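PDB 4RU0: putative branched-chain amino acid ABC transporter, periplasmic branched-chain amino acid-binding protein, which probably binds a small solute, possibly a branched-chain amino acid, in the periplasm and delivers it to an ABC transporter for uptake. Local coordinates for residues T86-K98 and P115-I129. Numbering follows the deposited sequence.
Sequences TAEKGIECYERFK and PAAYALSERAEVDKI
Y94 reaches D127 through its hydroxyl. OH donates to OD2 of D127 at 2.7 Å, on the anti side of the carboxylate. Ring and carboxylate are nearly coplanar, 13° apart. CG of Y94 lies anti to the backbone N (chi1 166°), which directs the ring toward helix 115-126, with its hydroxyl at D127. L120 packs alongside it, CD2 lying 3.6 Å from CG of Y94. R123 passes beside the same ring, its CD 3.9 Å from CE1 of Y94. A phenylalanine in place of Y94 would probably leave OD2 of D127 without its hydroxyl donor. R123 then turns to E95. Its NH1 gives OE2 of E95 a fairly straight bond of 2.8 Å, and this is a salt bridge. The acceptor lies in the guanidinium plane, but the donor comes from above the carboxylate plane. CG2 of I91 covers one face of the guanidinium.

These residues join helices 87-97 and 115-126, which cross at -50° in one lobe of the periplasmic binding protein fold. The axes come within 8.3 Å. The approach is close at the N-terminal ends, where G90 has no side chain and its CA lies directly against CB of A116. A87 CB meets P115 CB there at 3.9 Å. The side chain of P115 is about 6 Å from the bound pentaoxaheptadecane, so this end of the pair is near the ligand pocket.

At the other end, K98 NZ bonds OE1 of E95 at 3.0 Å and makes a long ion pair with D127. The lysine thus links the two acids. Its CB also touches CD1 of I129, just beyond the Schellman motif at K128. Further out, Y109 meets Y94 edge-to-face, L131 backs L120 and A124, and the C81–C93 disulfide ties helix 87-97 to strand 76-82.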
loop_
_atom_site.group_PDB
_atom_site.type_symbol
_atom_site.label_atom_id
_atom_site.label_comp_id
_atom_site.label_asym_id
_atom_site.label_seq_id
_atom_site.Cartn_x
_atom_site.Cartn_y
_atom_site.Cartn_z
ATOM N N THR A 86 -13.998 -9.259 5.972
ATOM C CA THR A 86 -14.384 -10.358 5.087
ATOM C C THR A 86 -14.845 -9.875 3.712
ATOM O O THR A 86 -15.268 -8.728 3.543
ATOM C CB THR A 86 -15.518 -11.213 5.690
ATOM O OG1 THR A 86 -16.733 -10.455 5.712
ATOM C CG2 THR A 86 -15.164 -11.660 7.102
ATOM N N ALA A 87 -14.771 -10.771 2.736
ATOM C CA ALA A 87 -15.182 -10.462 1.373
ATOM C C ALA A 87 -16.695 -10.342 1.269
ATOM O O ALA A 87 -17.209 -9.493 0.547
ATOM C CB ALA A 87 -14.666 -11.537 0.406
ATOM N N GLU A 88 -17.402 -11.205 1.992
ATOM C CA GLU A 88 -18.858 -11.255 1.936
ATOM C C GLU A 88 -19.483 -9.917 2.315
ATOM O O GLU A 88 -20.360 -9.407 1.609
ATOM C CB GLU A 88 -19.388 -12.360 2.856
ATOM C CG GLU A 88 -20.904 -12.384 2.993
ATOM C CD GLU A 88 -21.606 -12.618 1.669
ATOM O OE1 GLU A 88 -21.101 -13.429 0.862
ATOM O OE2 GLU A 88 -22.662 -11.989 1.437
ATOM N N LYS A 89 -19.021 -9.343 3.420
ATOM C CA LYS A 89 -19.574 -8.077 3.878
ATOM C C LYS A 89 -18.973 -6.911 3.099
ATOM O O LYS A 89 -19.652 -5.922 2.840
ATOM C CB LYS A 89 -19.352 -7.905 5.379
ATOM C CG LYS A 89 -19.976 -9.022 6.193
ATOM C CD LYS A 89 -20.514 -8.529 7.521
ATOM C CE LYS A 89 -21.270 -9.638 8.240
ATOM N NZ LYS A 89 -21.971 -9.152 9.461
ATOM N N GLY A 90 -17.705 -7.039 2.719
ATOM C CA GLY A 90 -17.067 -6.062 1.852
ATOM C C GLY A 90 -17.896 -5.809 0.601
ATOM O O GLY A 90 -18.145 -4.664 0.219
ATOM N N ILE A 91 -18.345 -6.895 -0.020
ATOM C CA ILE A 91 -19.180 -6.835 -1.208
ATOM C C ILE A 91 -20.512 -6.147 -0.927
ATOM O O ILE A 91 -20.971 -5.324 -1.725
ATOM C CB ILE A 91 -19.430 -8.247 -1.766
ATOM C CG1 ILE A 91 -18.155 -8.776 -2.423
ATOM C CG2 ILE A 91 -20.577 -8.246 -2.757
ATOM C CD1 ILE A 91 -18.210 -10.261 -2.775
ATOM N N GLU A 92 -21.133 -6.478 0.204
ATOM C CA GLU A 92 -22.390 -5.841 0.586
ATOM C C GLU A 92 -22.221 -4.343 0.826
ATOM O O GLU A 92 -23.121 -3.558 0.534
ATOM C CB GLU A 92 -22.971 -6.494 1.838
ATOM C CG GLU A 92 -23.411 -7.931 1.632
ATOM C CD GLU A 92 -23.869 -8.580 2.925
ATOM O OE1 GLU A 92 -23.933 -7.867 3.955
ATOM O OE2 GLU A 92 -24.158 -9.799 2.908
ATOM N N CYS A 93 -21.071 -3.954 1.365
ATOM C CA CYS A 93 -20.789 -2.544 1.607
ATOM C C CYS A 93 -20.680 -1.791 0.292
ATOM O O CYS A 93 -21.248 -0.713 0.139
ATOM C CB CYS A 93 -19.506 -2.378 2.431
ATOM S SG CYS A 93 -19.768 -2.632 4.202
ATOM N N TYR A 94 -19.962 -2.380 -0.658
ATOM C CA TYR A 94 -19.804 -1.795 -1.978
ATOM C C TYR A 94 -21.158 -1.592 -2.648
ATOM O O TYR A 94 -21.412 -0.543 -3.236
ATOM C CB TYR A 94 -18.908 -2.670 -2.852
ATOM C CG TYR A 94 -18.955 -2.318 -4.324
ATOM C CD1 TYR A 94 -19.870 -2.931 -5.178
ATOM C CD2 TYR A 94 -18.082 -1.377 -4.863
ATOM C CE1 TYR A 94 -19.919 -2.611 -6.516
ATOM C CE2 TYR A 94 -18.121 -1.058 -6.207
ATOM C CZ TYR A 94 -19.042 -1.681 -7.026
ATOM O OH TYR A 94 -19.089 -1.373 -8.361
ATOM N N GLU A 95 -22.022 -2.601 -2.560
ATOM C CA GLU A 95 -23.339 -2.528 -3.185
ATOM C C GLU A 95 -24.217 -1.497 -2.495
ATOM O O GLU A 95 -25.074 -0.883 -3.127
ATOM C CB GLU A 95 -24.025 -3.897 -3.171
ATOM C CG GLU A 95 -23.361 -4.921 -4.076
ATOM C CD GLU A 95 -23.530 -4.601 -5.555
ATOM O OE1 GLU A 95 -24.556 -3.994 -5.931
ATOM O OE2 GLU A 95 -22.636 -4.958 -6.346
ATOM N N ARG A 96 -24.008 -1.310 -1.196
ATOM C CA ARG A 96 -24.754 -0.298 -0.465
ATOM C C ARG A 96 -24.308 1.107 -0.879
ATOM O O ARG A 96 -25.120 2.022 -0.982
ATOM C CB ARG A 96 -24.588 -0.493 1.041
ATOM C CG ARG A 96 -24.815 0.770 1.872
ATOM C CD ARG A 96 -25.503 0.481 3.202
ATOM N NE ARG A 96 -24.828 -0.546 3.991
ATOM C CZ ARG A 96 -25.199 -1.827 4.025
ATOM N NH1 ARG A 96 -26.240 -2.243 3.308
ATOM N NH2 ARG A 96 -24.525 -2.698 4.772
ATOM N N PHE A 97 -23.015 1.253 -1.152
ATOM C CA PHE A 97 -22.418 2.559 -1.396
ATOM C C PHE A 97 -22.341 2.968 -2.865
ATOM O O PHE A 97 -22.295 4.160 -3.168
ATOM C CB PHE A 97 -21.008 2.601 -0.802
ATOM C CG PHE A 97 -20.977 2.812 0.682
ATOM C CD1 PHE A 97 -22.077 3.338 1.343
ATOM C CD2 PHE A 97 -19.844 2.492 1.416
ATOM C CE1 PHE A 97 -22.052 3.540 2.711
ATOM C CE2 PHE A 97 -19.807 2.694 2.786
ATOM C CZ PHE A 97 -20.915 3.217 3.433
ATOM N N LYS A 98 -22.324 1.996 -3.775
ATOM C CA LYS A 98 -22.035 2.287 -5.180
ATOM C C LYS A 98 -23.002 3.300 -5.817
ATOM O O LYS A 98 -22.695 3.886 -6.856
ATOM C CB LYS A 98 -22.032 0.997 -6.004
ATOM C CG LYS A 98 -23.407 0.416 -6.269
ATOM C CD LYS A 98 -23.335 -0.741 -7.257
ATOM C CE LYS A 98 -24.728 -1.223 -7.647
ATOM N NZ LYS A 98 -24.667 -2.462 -8.470
ATOM N N PRO A 115 -9.342 -9.647 -0.103
ATOM C CA PRO A 115 -10.375 -10.548 -0.641
ATOM C C PRO A 115 -11.585 -9.809 -1.222
ATOM O O PRO A 115 -12.129 -10.228 -2.252
ATOM C CB PRO A 115 -10.795 -11.379 0.579
ATOM C CG PRO A 115 -9.640 -11.283 1.526
ATOM C CD PRO A 115 -9.109 -9.899 1.332
ATOM N N ALA A 116 -12.006 -8.733 -0.564
ATOM C CA ALA A 116 -13.107 -7.925 -1.074
ATOM C C ALA A 116 -12.711 -7.275 -2.395
ATOM O O ALA A 116 -13.478 -7.292 -3.349
ATOM C CB ALA A 116 -13.516 -6.863 -0.061
ATOM N N ALA A 117 -11.507 -6.714 -2.441
ATOM C CA ALA A 117 -11.042 -6.009 -3.629
ATOM C C ALA A 117 -10.955 -6.943 -4.828
ATOM O O ALA A 117 -11.349 -6.580 -5.933
ATOM C CB ALA A 117 -9.700 -5.364 -3.373
ATOM N N TYR A 118 -10.427 -8.141 -4.603
ATOM C CA TYR A 118 -10.311 -9.133 -5.657
ATOM C C TYR A 118 -11.688 -9.485 -6.228
ATOM O O TYR A 118 -11.876 -9.527 -7.440
ATOM C CB TYR A 118 -9.621 -10.388 -5.127
ATOM C CG TYR A 118 -9.141 -11.325 -6.209
ATOM C CD1 TYR A 118 -7.929 -11.104 -6.855
ATOM C CD2 TYR A 118 -9.888 -12.434 -6.578
ATOM C CE1 TYR A 118 -7.477 -11.958 -7.843
ATOM C CE2 TYR A 118 -9.441 -13.303 -7.574
ATOM C CZ TYR A 118 -8.237 -13.056 -8.202
ATOM O OH TYR A 118 -7.785 -13.907 -9.189
ATOM N N ALA A 119 -12.650 -9.713 -5.342
ATOM C CA ALA A 119 -13.987 -10.133 -5.743
ATOM C C ALA A 119 -14.758 -9.029 -6.458
ATOM O O ALA A 119 -15.626 -9.305 -7.288
ATOM C CB ALA A 119 -14.772 -10.610 -4.527
ATOM N N LEU A 120 -14.434 -7.780 -6.144
ATOM C CA LEU A 120 -15.196 -6.638 -6.653
ATOM C C LEU A 120 -14.739 -6.144 -8.022
ATOM O O LEU A 120 -15.425 -5.352 -8.656
ATOM C CB LEU A 120 -15.115 -5.475 -5.663
ATOM C CG LEU A 120 -15.946 -5.540 -4.389
ATOM C CD1 LEU A 120 -15.603 -4.337 -3.519
ATOM C CD2 LEU A 120 -17.427 -5.557 -4.723
ATOM N N SER A 121 -13.571 -6.599 -8.454
ATOM C CA SER A 121 -12.914 -6.066 -9.641
ATOM C C SER A 121 -13.791 -6.046 -10.894
ATOM O O SER A 121 -13.866 -5.032 -11.589
ATOM C CB SER A 121 -11.643 -6.867 -9.929
ATOM O OG SER A 121 -11.008 -6.410 -11.111
ATOM N N GLU A 122 -14.457 -7.158 -11.179
ATOM C CA GLU A 122 -15.204 -7.270 -12.419
ATOM C C GLU A 122 -16.470 -6.424 -12.387
ATOM O O GLU A 122 -16.810 -5.770 -13.376
ATOM C CB GLU A 122 -15.531 -8.736 -12.716
ATOM C CG GLU A 122 -14.278 -9.594 -12.860
ATOM C CD GLU A 122 -14.572 -11.050 -13.191
ATOM O OE1 GLU A 122 -14.928 -11.819 -12.270
ATOM O OE2 GLU A 122 -14.423 -11.436 -14.372
ATOM N N ARG A 123 -17.164 -6.405 -11.257
ATOM C CA ARG A 123 -18.413 -5.659 -11.209
ATOM C C ARG A 123 -18.150 -4.169 -11.006
ATOM O O ARG A 123 -19.006 -3.335 -11.303
ATOM C CB ARG A 123 -19.351 -6.219 -10.130
ATOM C CG ARG A 123 -19.072 -5.811 -8.707
ATOM C CD ARG A 123 -20.223 -6.274 -7.805
ATOM N NE ARG A 123 -20.264 -7.727 -7.605
ATOM C CZ ARG A 123 -21.163 -8.355 -6.845
ATOM N NH1 ARG A 123 -22.112 -7.673 -6.217
ATOM N NH2 ARG A 123 -21.120 -9.673 -6.708
ATOM N N ALA A 124 -16.952 -3.834 -10.538
ATOM C CA ALA A 124 -16.544 -2.436 -10.445
ATOM C C ALA A 124 -16.358 -1.836 -11.835
ATOM O O ALA A 124 -16.664 -0.669 -12.062
ATOM C CB ALA A 124 -15.264 -2.301 -9.639
ATOM N N GLU A 125 -15.844 -2.641 -12.760
ATOM C CA GLU A 125 -15.667 -2.207 -14.141
ATOM C C GLU A 125 -17.019 -1.942 -14.802
ATOM O O GLU A 125 -17.197 -0.924 -15.476
ATOM C CB GLU A 125 -14.878 -3.248 -14.936
ATOM C CG GLU A 125 -14.619 -2.855 -16.383
ATOM C CD GLU A 125 -13.456 -3.621 -17.002
ATOM O OE1 GLU A 125 -12.657 -4.221 -16.246
ATOM O OE2 GLU A 125 -13.338 -3.619 -18.247
ATOM N N VAL A 126 -17.970 -2.851 -14.591
ATOM C CA VAL A 126 -19.319 -2.697 -15.138
ATOM C C VAL A 126 -20.016 -1.453 -14.588
ATOM O O VAL A 126 -20.734 -0.765 -15.314
ATOM C CB VAL A 126 -20.192 -3.931 -14.841
ATOM C CG1 VAL A 126 -21.601 -3.739 -15.380
ATOM C CG2 VAL A 126 -19.564 -5.178 -15.434
ATOM N N ASP A 127 -19.799 -1.161 -13.308
ATOM C CA ASP A 127 -20.466 -0.029 -12.658
ATOM C C ASP A 127 -19.711 1.273 -12.878
ATOM O O ASP A 127 -20.138 2.327 -12.417
ATOM C CB ASP A 127 -20.624 -0.274 -11.151
ATOM C CG ASP A 127 -21.394 -1.545 -10.836
ATOM O OD1 ASP A 127 -22.097 -2.069 -11.728
ATOM O OD2 ASP A 127 -21.303 -2.015 -9.683
ATOM N N LYS A 128 -18.585 1.182 -13.577
ATOM C CA LYS A 128 -17.691 2.318 -13.800
ATOM C C LYS A 128 -17.322 3.025 -12.487
ATOM O O LYS A 128 -17.454 4.249 -12.352
ATOM C CB LYS A 128 -18.319 3.293 -14.801
ATOM C CG LYS A 128 -18.499 2.666 -16.185
ATOM C CD LYS A 128 -19.162 3.609 -17.173
ATOM C CE LYS A 128 -19.226 2.983 -18.557
ATOM N NZ LYS A 128 -19.918 3.871 -19.530
ATOM N N ILE A 129 -16.854 2.234 -11.526
ATOM C CA ILE A 129 -16.379 2.760 -10.255
ATOM C C ILE A 129 -14.936 2.325 -9.997
ATOM O O ILE A 129 -14.647 1.136 -9.886
ATOM C CB ILE A 129 -17.267 2.307 -9.092
ATOM C CG1 ILE A 129 -18.692 2.815 -9.296
ATOM C CG2 ILE A 129 -16.698 2.804 -7.772
ATOM C CD1 ILE A 129 -19.580 2.659 -8.092
#